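Local coordinates for protein aerobactin synthase IucA (Klebsiella pneumoniae subsp. pneumoniae, PDB 5JM8) that probably uses ATP and magnesium to join citrate to an acetylated hydroxylysine unit in an early step of making the siderophore aerobactin, at residues A141-L145 with L260-S264; Q360-V365 with Q428-Q434. One frame throughout, in Å; residues are numbered along the deposited sequence.

Contact 1 of 2, residues A141-L145 with L260-S264; sequences AEQAL and LPTTS. With ATP (adenosine-5'-triphosphate), chain I.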
ATOM      1  N   ALA A 141       1.001  18.492  -3.980  1.00 17.15           N
ATOM      2  CA  ALA A 141       1.353  19.629  -4.823  1.00 14.08           C
ATOM      3  C   ALA A 141       0.259  20.692  -4.798  1.00 16.45           C
ATOM      4  O   ALA A 141       0.547  21.885  -4.807  1.00 17.71           O
ATOM      5  CB  ALA A 141       1.610  19.170  -6.251  1.00 11.45           C
ATOM      6  N   GLU A 142      -0.994  20.250  -4.756  1.00 15.44           N
ATOM      7  CA  GLU A 142      -2.127  21.167  -4.817  1.00 16.23           C
ATOM      8  C   GLU A 142      -2.245  22.035  -3.575  1.00 15.45           C
ATOM      9  O   GLU A 142      -2.924  23.059  -3.596  1.00 16.97           O
ATOM     10  CB  GLU A 142      -3.431  20.394  -5.012  1.00 12.51           C
ATOM     11  CG  GLU A 142      -3.620  19.818  -6.404  1.00 12.50           C
ATOM     12  CD  GLU A 142      -3.653  20.875  -7.488  1.00 12.80           C
ATOM     13  OE1 GLU A 142      -4.113  22.000  -7.213  1.00 16.92           O
ATOM     14  OE2 GLU A 142      -3.212  20.579  -8.619  1.00 12.74           O
ATOM     15  N   GLN A 143      -1.597  21.617  -2.492  1.00 16.18           N
ATOM     16  CA  GLN A 143      -1.661  22.349  -1.231  1.00 13.75           C
ATOM     17  C   GLN A 143      -0.304  22.905  -0.816  1.00 12.59           C
ATOM     18  O   GLN A 143      -0.149  23.404   0.299  1.00 12.78           O
ATOM     19  CB  GLN A 143      -2.210  21.446  -0.126  1.00 14.74           C
ATOM     20  CG  GLN A 143      -3.658  21.034  -0.340  1.00 17.93           C
ATOM     21  CD  GLN A 143      -4.200  20.199   0.802  1.00 21.28           C
ATOM     22  OE1 GLN A 143      -3.467  19.434   1.433  1.00 24.59           O
ATOM     23  NE2 GLN A 143      -5.491  20.345   1.079  1.00 21.43           N
ATOM     24  N   ALA A 144       0.668  22.836  -1.720  1.00 12.59           N
ATOM     25  CA  ALA A 144       2.029  23.264  -1.415  1.00 13.45           C
ATOM     26  C   ALA A 144       2.299  24.696  -1.863  1.00 17.59           C
ATOM     27  O   ALA A 144       3.395  25.218  -1.656  1.00 17.66           O
ATOM     28  CB  ALA A 144       3.031  22.316  -2.059  1.00 12.24           C
ATOM     29  N   LEU A 145       1.305  25.330  -2.478  1.00 12.95           N
ATOM     30  CA  LEU A 145       1.443  26.719  -2.906  1.00 21.00           C
ATOM     31  C   LEU A 145       1.068  27.681  -1.780  1.00 24.25           C
ATOM     32  O   LEU A 145      -0.106  27.815  -1.429  1.00 29.38           O
ATOM     33  CB  LEU A 145       0.578  26.989  -4.142  1.00 16.56           C
ATOM     34  CG  LEU A 145       0.657  28.399  -4.741  1.00 16.79           C
ATOM     35  CD1 LEU A 145       2.034  28.665  -5.322  1.00 13.91           C
ATOM     36  CD2 LEU A 145      -0.420  28.603  -5.793  1.00 14.21           C
ATOM     37  N   LEU A 260     -10.014  17.563  -0.211  1.00 19.44           N
ATOM     38  CA  LEU A 260      -8.916  18.515  -0.102  1.00 13.71           C
ATOM     39  C   LEU A 260      -9.148  19.726  -1.001  1.00 16.71           C
ATOM     40  O   LEU A 260      -9.278  19.572  -2.215  1.00 13.95           O
ATOM     41  CB  LEU A 260      -7.589  17.850  -0.481  1.00 13.19           C
ATOM     42  CG  LEU A 260      -6.878  16.973   0.550  1.00 12.93           C
ATOM     43  CD1 LEU A 260      -7.686  15.734   0.909  1.00 13.04           C
ATOM     44  CD2 LEU A 260      -5.510  16.584   0.016  1.00 17.12           C
ATOM     45  N   PRO A 261      -9.215  20.936  -0.417  1.00 14.25           N
ATOM     46  CA  PRO A 261      -9.231  22.096  -1.315  1.00 18.00           C
ATOM     47  C   PRO A 261      -7.927  22.210  -2.099  1.00 20.22           C
ATOM     48  O   PRO A 261      -6.852  22.090  -1.513  1.00 23.43           O
ATOM     49  CB  PRO A 261      -9.421  23.287  -0.365  1.00 19.73           C
ATOM     50  CG  PRO A 261      -9.079  22.778   0.995  1.00 18.33           C
ATOM     51  CD  PRO A 261      -9.428  21.325   0.988  1.00 15.47           C
ATOM     52  N   THR A 262      -8.025  22.421  -3.407  1.00 19.89           N
ATOM     53  CA  THR A 262      -6.846  22.503  -4.261  1.00 14.86           C
ATOM     54  C   THR A 262      -6.388  23.951  -4.399  1.00 14.04           C
ATOM     55  O   THR A 262      -6.904  24.836  -3.716  1.00 14.39           O
ATOM     56  CB  THR A 262      -7.121  21.910  -5.658  1.00 16.45           C
ATOM     57  OG1 THR A 262      -8.078  22.721  -6.351  1.00 14.37           O
ATOM     58  CG2 THR A 262      -7.652  20.491  -5.534  1.00 13.69           C
ATOM     59  N   THR A 263      -5.417  24.183  -5.278  1.00 13.87           N
ATOM     60  CA  THR A 263      -4.856  25.515  -5.496  1.00 14.11           C
ATOM     61  C   THR A 263      -5.926  26.589  -5.715  1.00 16.94           C
ATOM     62  O   THR A 263      -5.728  27.751  -5.356  1.00 15.00           O
ATOM     63  CB  THR A 263      -3.905  25.526  -6.713  1.00 13.96           C
ATOM     64  OG1 THR A 263      -4.456  24.723  -7.764  1.00 13.96           O
ATOM     65  CG2 THR A 263      -2.534  24.983  -6.332  1.00 13.48           C
ATOM     66  N   SER A 264      -7.057  26.194  -6.294  1.00 17.02           N
ATOM     67  CA  SER A 264      -8.124  27.133  -6.634  1.00 19.37           C
ATOM     68  C   SER A 264      -9.179  27.233  -5.536  1.00 23.25           C
ATOM     69  O   SER A 264     -10.163  27.961  -5.681  1.00 29.28           O
ATOM     70  CB  SER A 264      -8.792  26.718  -7.943  1.00 15.86           C
ATOM     71  OG  SER A 264      -9.220  25.370  -7.885  1.00 16.32           O
TER
HETATM   72  PG  ATP I 600      -9.978  25.233 -11.259  1.00 22.37           P
HETATM   73  O1G ATP I 600     -10.351  24.401 -10.059  1.00 24.72           O
HETATM   74  O2G ATP I 600      -8.624  24.894 -11.834  1.00 20.96           O
HETATM   75  O3G ATP I 600     -11.064  25.322 -12.305  1.00 21.42           O
HETATM   76  PB  ATP I 600     -10.321  28.121 -11.262  1.00 20.20           P
HETATM   77  O1B ATP I 600     -10.655  29.018 -10.096  1.00 18.42           O
HETATM   78  O2B ATP I 600     -11.363  27.866 -12.329  1.00 21.30           O
HETATM   79  O3B ATP I 600      -9.756  26.724 -10.667  1.00 19.89           O
HETATM   80  PA  ATP I 600      -8.725  30.202 -12.415  1.00 20.96           P
HETATM   81  O1A ATP I 600     -10.062  30.855 -12.663  1.00 22.14           O
HETATM   82  O2A ATP I 600      -7.691  30.173 -13.514  1.00 22.54           O
HETATM   83  O3A ATP I 600      -8.977  28.676 -11.963  1.00 17.12           O
HETATM   84  O5' ATP I 600      -8.024  30.841 -11.119  1.00 17.54           O
HETATM   85  C5' ATP I 600      -6.759  30.321 -10.724  1.00 18.23           C
HETATM   86  C4' ATP I 600      -6.557  30.402  -9.218  1.00 21.42           C
HETATM   87  O4' ATP I 600      -5.246  29.919  -8.919  1.00 23.54           O
HETATM   88  C3' ATP I 600      -6.658  31.819  -8.672  1.00 25.86           C
HETATM   89  O3' ATP I 600      -7.548  31.838  -7.548  1.00 28.86           O
HETATM   90  C2' ATP I 600      -5.248  32.202  -8.263  1.00 25.50           C
HETATM   91  O2' ATP I 600      -5.222  32.878  -7.008  1.00 27.40           O
HETATM   92  C1' ATP I 600      -4.503  30.881  -8.168  1.00 23.79           C
HETATM   93  N9  ATP I 600      -3.133  30.980  -8.720  1.00 22.48           N
HETATM   94  C8  ATP I 600      -2.018  30.731  -8.015  1.00 23.20           C
HETATM   95  N7  ATP I 600      -0.914  30.903  -8.785  1.00 20.97           N
HETATM   96  C5  ATP I 600      -1.330  31.268 -10.010  1.00 18.75           C
HETATM   97  C6  ATP I 600      -0.677  31.602 -11.292  1.00 17.52           C
HETATM   98  N6  ATP I 600       0.673  31.569 -11.382  1.00 14.71           N
HETATM   99  N1  ATP I 600      -1.471  31.933 -12.336  1.00 19.07           N
HETATM  100  C2  ATP I 600      -2.814  31.962 -12.233  1.00 18.80           C
HETATM  101  N3  ATP I 600      -3.467  31.668 -11.094  1.00 17.66           N
HETATM  102  C4  ATP I 600      -2.796  31.321  -9.966  1.00 19.00           C
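E142, on helix 138-142, lies beside T262, just past strand 258-261, with their CA atoms 4.9 Å apart. The E142 chain bends at chi2 (-61°), which carries its carboxylate along T262 and across to T263. There OE1 of E142 is gripped twice. The backbone N of T263 reaches it at 3.2 Å in a nearly straight bond (170°), and OG1 of T263 donates to the same OE1 at 2.8 Å. The other oxygen, OE2, forms a salt bridge with R446, so this buried charge is probably well compensated. The CB of T262 packs 3.4 Å from OE1 of E142. This is the ATP site of an NIS synthetase, whose IucA/IucC family belongs to the protein kinase clan. S264 hydrogen-bonds through OG to the gamma-phosphate oxygen O1G of ATP at 2.6 Å. L145 comes to the adenine from the other segment, its CD2 3.5 Å from C8 of ATP. The Q143 chain runs extended beyond CG to L260, which it crosses at about a right angle. Its NE2 is 3.6 Å from CB of L260. The same NE2 makes a weak bond to O of P261 and a stronger one to P175 O.

Contact 2 of 2, residues Q360-V365 with Q428-Q434; sequences QTNVLV and QQNILVQ. With MG (magnesium ion), chain J; ATP (adenosine-5'-triphosphate), chain I.
CG2 of V363 packs 3.4 Å from O of Q429, whose side chain holds the magnesium ion. OE1 of Q429 binds magnesium at 2.3 Å, and OD1 of the neighbouring N430 at 2.0 Å. D447 completes the protein side of this site, and O3A of ATP is a further ligand. The motif is an antiparallel ladder of strands 360-363 and 431-435, on one side of a mixed four-stranded sheet. The Q429 chain bends at chi2 (-99°), which turns its amide to the triphosphate. NE2 of Q429 gives its stronger bond to OG1 of T263 and a weak one to O2G of ATP, and the pair should help fix the rotation of the amide. At the adenine, CG2 of V365 lies 3.4 Å from N7 of ATP. CG of Q428 packs against the backbone of V365 and 3.6 Å from CG of L364. Farther out, N362 and V433 form a hydrogen-bonded pair. On the face shared by T361, V363 and L432, CD2 of L432 meets CB of V363 at 3.7 Å. Beyond V363, N of L364 bonds to O of I431 at 2.9 Å, with a C=O...N angle of 175°.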
ATOM      1  N   GLN A 360       3.335  10.881  -9.793  1.00 10.39           N
ATOM      2  CA  GLN A 360       3.997  12.174  -9.694  1.00 10.41           C
ATOM      3  C   GLN A 360       3.383  13.151 -10.692  1.00 10.65           C
ATOM      4  O   GLN A 360       4.056  13.672 -11.577  1.00 10.73           O
ATOM      5  CB  GLN A 360       5.498  12.035  -9.932  1.00 13.52           C
ATOM      6  CG  GLN A 360       6.292  13.257  -9.524  1.00 10.35           C
ATOM      7  CD  GLN A 360       7.768  13.127  -9.847  1.00 18.56           C
ATOM      8  OE1 GLN A 360       8.179  12.230 -10.589  1.00 16.23           O
ATOM      9  NE2 GLN A 360       8.577  14.027  -9.292  1.00 11.94           N
ATOM     10  N   THR A 361       2.086  13.380 -10.536  1.00 12.87           N
ATOM     11  CA  THR A 361       1.375  14.391 -11.301  1.00 11.12           C
ATOM     12  C   THR A 361       1.214  15.619 -10.416  1.00 11.20           C
ATOM     13  O   THR A 361       0.494  15.577  -9.422  1.00 11.21           O
ATOM     14  CB  THR A 361       0.004  13.880 -11.772  1.00 11.35           C
ATOM     15  OG1 THR A 361       0.176  12.648 -12.485  1.00 12.93           O
ATOM     16  CG2 THR A 361      -0.683  14.904 -12.674  1.00 11.75           C
ATOM     17  N   ASN A 362       1.915  16.696 -10.761  1.00 12.04           N
ATOM     18  CA  ASN A 362       1.900  17.919  -9.961  1.00 13.01           C
ATOM     19  C   ASN A 362       1.451  19.132 -10.766  1.00 16.64           C
ATOM     20  O   ASN A 362       1.790  19.268 -11.944  1.00 18.87           O
ATOM     21  CB  ASN A 362       3.288  18.209  -9.378  1.00 11.26           C
ATOM     22  CG  ASN A 362       3.877  17.029  -8.618  1.00 10.95           C
ATOM     23  OD1 ASN A 362       5.096  16.891  -8.529  1.00 10.84           O
ATOM     24  ND2 ASN A 362       3.017  16.181  -8.061  1.00 10.87           N
ATOM     25  N   VAL A 363       0.704  20.024 -10.123  1.00 16.88           N
ATOM     26  CA  VAL A 363       0.374  21.298 -10.740  1.00 16.62           C
ATOM     27  C   VAL A 363       1.656  22.127 -10.829  1.00 13.86           C
ATOM     28  O   VAL A 363       2.428  22.207  -9.873  1.00 12.76           O
ATOM     29  CB  VAL A 363      -0.717  22.056  -9.958  1.00 20.17           C
ATOM     30  CG1 VAL A 363      -0.223  22.433  -8.563  1.00 16.53           C
ATOM     31  CG2 VAL A 363      -1.170  23.281 -10.734  1.00 13.20           C
ATOM     32  N   LEU A 364       1.881  22.729 -11.991  1.00 15.76           N
ATOM     33  CA  LEU A 364       3.149  23.386 -12.290  1.00 14.74           C
ATOM     34  C   LEU A 364       3.461  24.533 -11.329  1.00 17.36           C
ATOM     35  O   LEU A 364       4.617  24.736 -10.952  1.00 18.57           O
ATOM     36  CB  LEU A 364       3.132  23.901 -13.733  1.00 14.36           C
ATOM     37  CG  LEU A 364       4.374  24.631 -14.250  1.00 17.25           C
ATOM     38  CD1 LEU A 364       5.591  23.724 -14.226  1.00 13.00           C
ATOM     39  CD2 LEU A 364       4.126  25.171 -15.656  1.00 13.85           C
ATOM     40  N   VAL A 365       2.427  25.268 -10.928  1.00 16.48           N
ATOM     41  CA  VAL A 365       2.601  26.493 -10.151  1.00 16.24           C
ATOM     42  C   VAL A 365       3.261  26.241  -8.793  1.00 17.77           C
ATOM     43  O   VAL A 365       3.946  27.110  -8.256  1.00 19.68           O
ATOM     44  CB  VAL A 365       1.246  27.203  -9.930  1.00 13.85           C
ATOM     45  CG1 VAL A 365       0.318  26.356  -9.072  1.00 13.62           C
ATOM     46  CG2 VAL A 365       1.455  28.568  -9.300  1.00 14.22           C
ATOM     47  N   GLN A 428      -0.336  28.345 -15.258  1.00 24.75           N
ATOM     48  CA  GLN A 428       0.597  27.543 -14.491  1.00 17.25           C
ATOM     49  C   GLN A 428      -0.165  26.684 -13.484  1.00 14.49           C
ATOM     50  O   GLN A 428       0.383  25.752 -12.893  1.00 13.98           O
ATOM     51  CB  GLN A 428       1.576  28.452 -13.774  1.00 14.87           C
ATOM     52  CG  GLN A 428       2.868  27.807 -13.421  1.00 16.19           C
ATOM     53  CD  GLN A 428       3.804  28.758 -12.713  1.00 19.39           C
ATOM     54  OE1 GLN A 428       4.792  28.331 -12.129  1.00 27.84           O
ATOM     55  NE2 GLN A 428       3.502  30.054 -12.764  1.00 17.20           N
ATOM     56  N   GLN A 429      -1.436  27.025 -13.287  1.00 15.64           N
ATOM     57  CA  GLN A 429      -2.307  26.320 -12.357  1.00 16.62           C
ATOM     58  C   GLN A 429      -3.252  25.353 -13.082  1.00 19.96           C
ATOM     59  O   GLN A 429      -3.835  24.468 -12.457  1.00 20.14           O
ATOM     60  CB  GLN A 429      -3.107  27.332 -11.528  1.00 15.78           C
ATOM     61  CG  GLN A 429      -3.941  26.720 -10.406  1.00 16.73           C
ATOM     62  CD  GLN A 429      -5.406  26.536 -10.764  1.00 16.95           C
ATOM     63  OE1 GLN A 429      -5.875  26.998 -11.803  1.00 17.80           O
ATOM     64  NE2 GLN A 429      -6.140  25.861  -9.888  1.00 16.32           N
ATOM     65  N   ASN A 430      -3.399  25.523 -14.395  1.00 15.04           N
ATOM     66  CA  ASN A 430      -4.202  24.609 -15.206  1.00 15.19           C
ATOM     67  C   ASN A 430      -3.354  23.497 -15.806  1.00 24.98           C
ATOM     68  O   ASN A 430      -3.881  22.566 -16.410  1.00 23.82           O
ATOM     69  CB  ASN A 430      -4.911  25.365 -16.327  1.00 15.92           C
ATOM     70  CG  ASN A 430      -5.982  26.297 -15.813  1.00 23.18           C
ATOM     71  OD1 ASN A 430      -6.390  26.215 -14.655  1.00 22.66           O
ATOM     72  ND2 ASN A 430      -6.455  27.185 -16.676  1.00 21.06           N
ATOM     73  N   ILE A 431      -2.040  23.606 -15.636  1.00 22.01           N
ATOM     74  CA  ILE A 431      -1.108  22.617 -16.157  1.00 17.46           C
ATOM     75  C   ILE A 431      -0.690  21.613 -15.089  1.00 15.66           C
ATOM     76  O   ILE A 431       0.003  21.966 -14.132  1.00 15.95           O
ATOM     77  CB  ILE A 431       0.154  23.294 -16.722  1.00 17.68           C
ATOM     78  CG1 ILE A 431      -0.192  24.067 -17.991  1.00 19.48           C
ATOM     79  CG2 ILE A 431       1.228  22.256 -17.034  1.00 16.24           C
ATOM     80  CD1 ILE A 431       0.869  25.065 -18.419  1.00 22.36           C
ATOM     81  N   LEU A 432      -1.109  20.362 -15.267  1.00 17.08           N
ATOM     82  CA  LEU A 432      -0.627  19.265 -14.438  1.00 14.81           C
ATOM     83  C   LEU A 432       0.459  18.521 -15.207  1.00 15.80           C
ATOM     84  O   LEU A 432       0.216  17.974 -16.284  1.00 13.15           O
ATOM     85  CB  LEU A 432      -1.766  18.323 -14.053  1.00 13.98           C
ATOM     86  CG  LEU A 432      -2.975  18.984 -13.385  1.00 20.73           C
ATOM     87  CD1 LEU A 432      -4.103  17.983 -13.180  1.00 13.51           C
ATOM     88  CD2 LEU A 432      -2.578  19.619 -12.060  1.00 23.29           C
ATOM     89  N   VAL A 433       1.666  18.524 -14.652  1.00 16.92           N
ATOM     90  CA  VAL A 433       2.806  17.881 -15.292  1.00 14.24           C
ATOM     91  C   VAL A 433       2.927  16.447 -14.807  1.00 14.96           C
ATOM     92  O   VAL A 433       3.336  16.195 -13.675  1.00 15.05           O
ATOM     93  CB  VAL A 433       4.120  18.642 -15.012  1.00 12.15           C
ATOM     94  CG1 VAL A 433       5.303  17.942 -15.666  1.00 12.41           C
ATOM     95  CG2 VAL A 433       4.015  20.069 -15.518  1.00 12.46           C
ATOM     96  N   GLN A 434       2.555  15.510 -15.672  1.00 16.68           N
ATOM     97  CA  GLN A 434       2.664  14.097 -15.358  1.00 11.54           C
ATOM     98  C   GLN A 434       4.120  13.675 -15.444  1.00 22.68           C
ATOM     99  O   GLN A 434       4.681  13.587 -16.536  1.00 18.32           O
ATOM    100  CB  GLN A 434       1.812  13.265 -16.315  1.00 11.78           C
ATOM    101  CG  GLN A 434       1.743  11.784 -15.962  1.00 11.56           C
ATOM    102  CD  GLN A 434       1.091  10.952 -17.051  1.00 12.54           C
ATOM    103  OE1 GLN A 434       1.051  11.350 -18.217  1.00 12.19           O
ATOM    104  NE2 GLN A 434       0.575   9.790 -16.673  1.00 12.02           N
TER
HETATM  105 MG    MG J 601      -7.581  27.084 -13.329  1.00 19.03          MG
HETATM  106  PG  ATP I 600      -9.978  25.233 -11.259  1.00 22.37           P
HETATM  107  O1G ATP I 600     -10.351  24.401 -10.059  1.00 24.72           O
HETATM  108  O2G ATP I 600      -8.624  24.894 -11.834  1.00 20.96           O
HETATM  109  O3G ATP I 600     -11.064  25.322 -12.305  1.00 21.42           O
HETATM  110  PB  ATP I 600     -10.321  28.121 -11.262  1.00 20.20           P
HETATM  111  O1B ATP I 600     -10.655  29.018 -10.096  1.00 18.42           O
HETATM  112  O2B ATP I 600     -11.363  27.866 -12.329  1.00 21.30           O
HETATM  113  O3B ATP I 600      -9.756  26.724 -10.667  1.00 19.89           O
HETATM  114  PA  ATP I 600      -8.725  30.202 -12.415  1.00 20.96           P
HETATM  115  O1A ATP I 600     -10.062  30.855 -12.663  1.00 22.14           O
HETATM  116  O2A ATP I 600      -7.691  30.173 -13.514  1.00 22.54           O
HETATM  117  O3A ATP I 600      -8.977  28.676 -11.963  1.00 17.12           O
HETATM  118  O5' ATP I 600      -8.024  30.841 -11.119  1.00 17.54           O
HETATM  119  C5' ATP I 600      -6.759  30.321 -10.724  1.00 18.23           C
HETATM  120  C4' ATP I 600      -6.557  30.402  -9.218  1.00 21.42           C
HETATM  121  O4' ATP I 600      -5.246  29.919  -8.919  1.00 23.54           O
HETATM  122  C3' ATP I 600      -6.658  31.819  -8.672  1.00 25.86           C
HETATM  123  O3' ATP I 600      -7.548  31.838  -7.548  1.00 28.86           O
HETATM  124  C2' ATP I 600      -5.248  32.202  -8.263  1.00 25.50           C
HETATM  125  O2' ATP I 600      -5.222  32.878  -7.008  1.00 27.40           O
HETATM  126  C1' ATP I 600      -4.503  30.881  -8.168  1.00 23.79           C
HETATM  127  N9  ATP I 600      -3.133  30.980  -8.720  1.00 22.48           N
HETATM  128  C8  ATP I 600      -2.018  30.731  -8.015  1.00 23.20           C
HETATM  129  N7  ATP I 600      -0.914  30.903  -8.785  1.00 20.97           N
HETATM  130  C5  ATP I 600      -1.330  31.268 -10.010  1.00 18.75           C
HETATM  131  C6  ATP I 600      -0.677  31.602 -11.292  1.00 17.52           C
HETATM  132  N6  ATP I 600       0.673  31.569 -11.382  1.00 14.71           N
HETATM  133  N1  ATP I 600      -1.471  31.933 -12.336  1.00 19.07           N
HETATM  134  C2  ATP I 600      -2.814  31.962 -12.233  1.00 18.80           C
HETATM  135  N3  ATP I 600      -3.467  31.668 -11.094  1.00 17.66           N
HETATM  136  C4  ATP I 600      -2.796  31.321  -9.966  1.00 19.00           C

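Both contacts are buried, with centres about 11 Å apart, and both reach the same ATP. Contact 1 joins a short helix and the turn after it to the loop after a strand, and its grip is mainly a carboxylate taking side-chain and backbone donors. Contact 2 is backbone pairing of two strands with apolar packing, and Q429 and N430 at its loop end bind the metal. Contact 1 thus faces the gamma-phosphate and contact 2 the metal, while both touch the adenine. They meet at T263 and Q429, with 2.9 Å between OG1 and NE2, and E142 OE2 packs against V363 and L432. R446 bonds to both, at E142 OE2 and Q429 O.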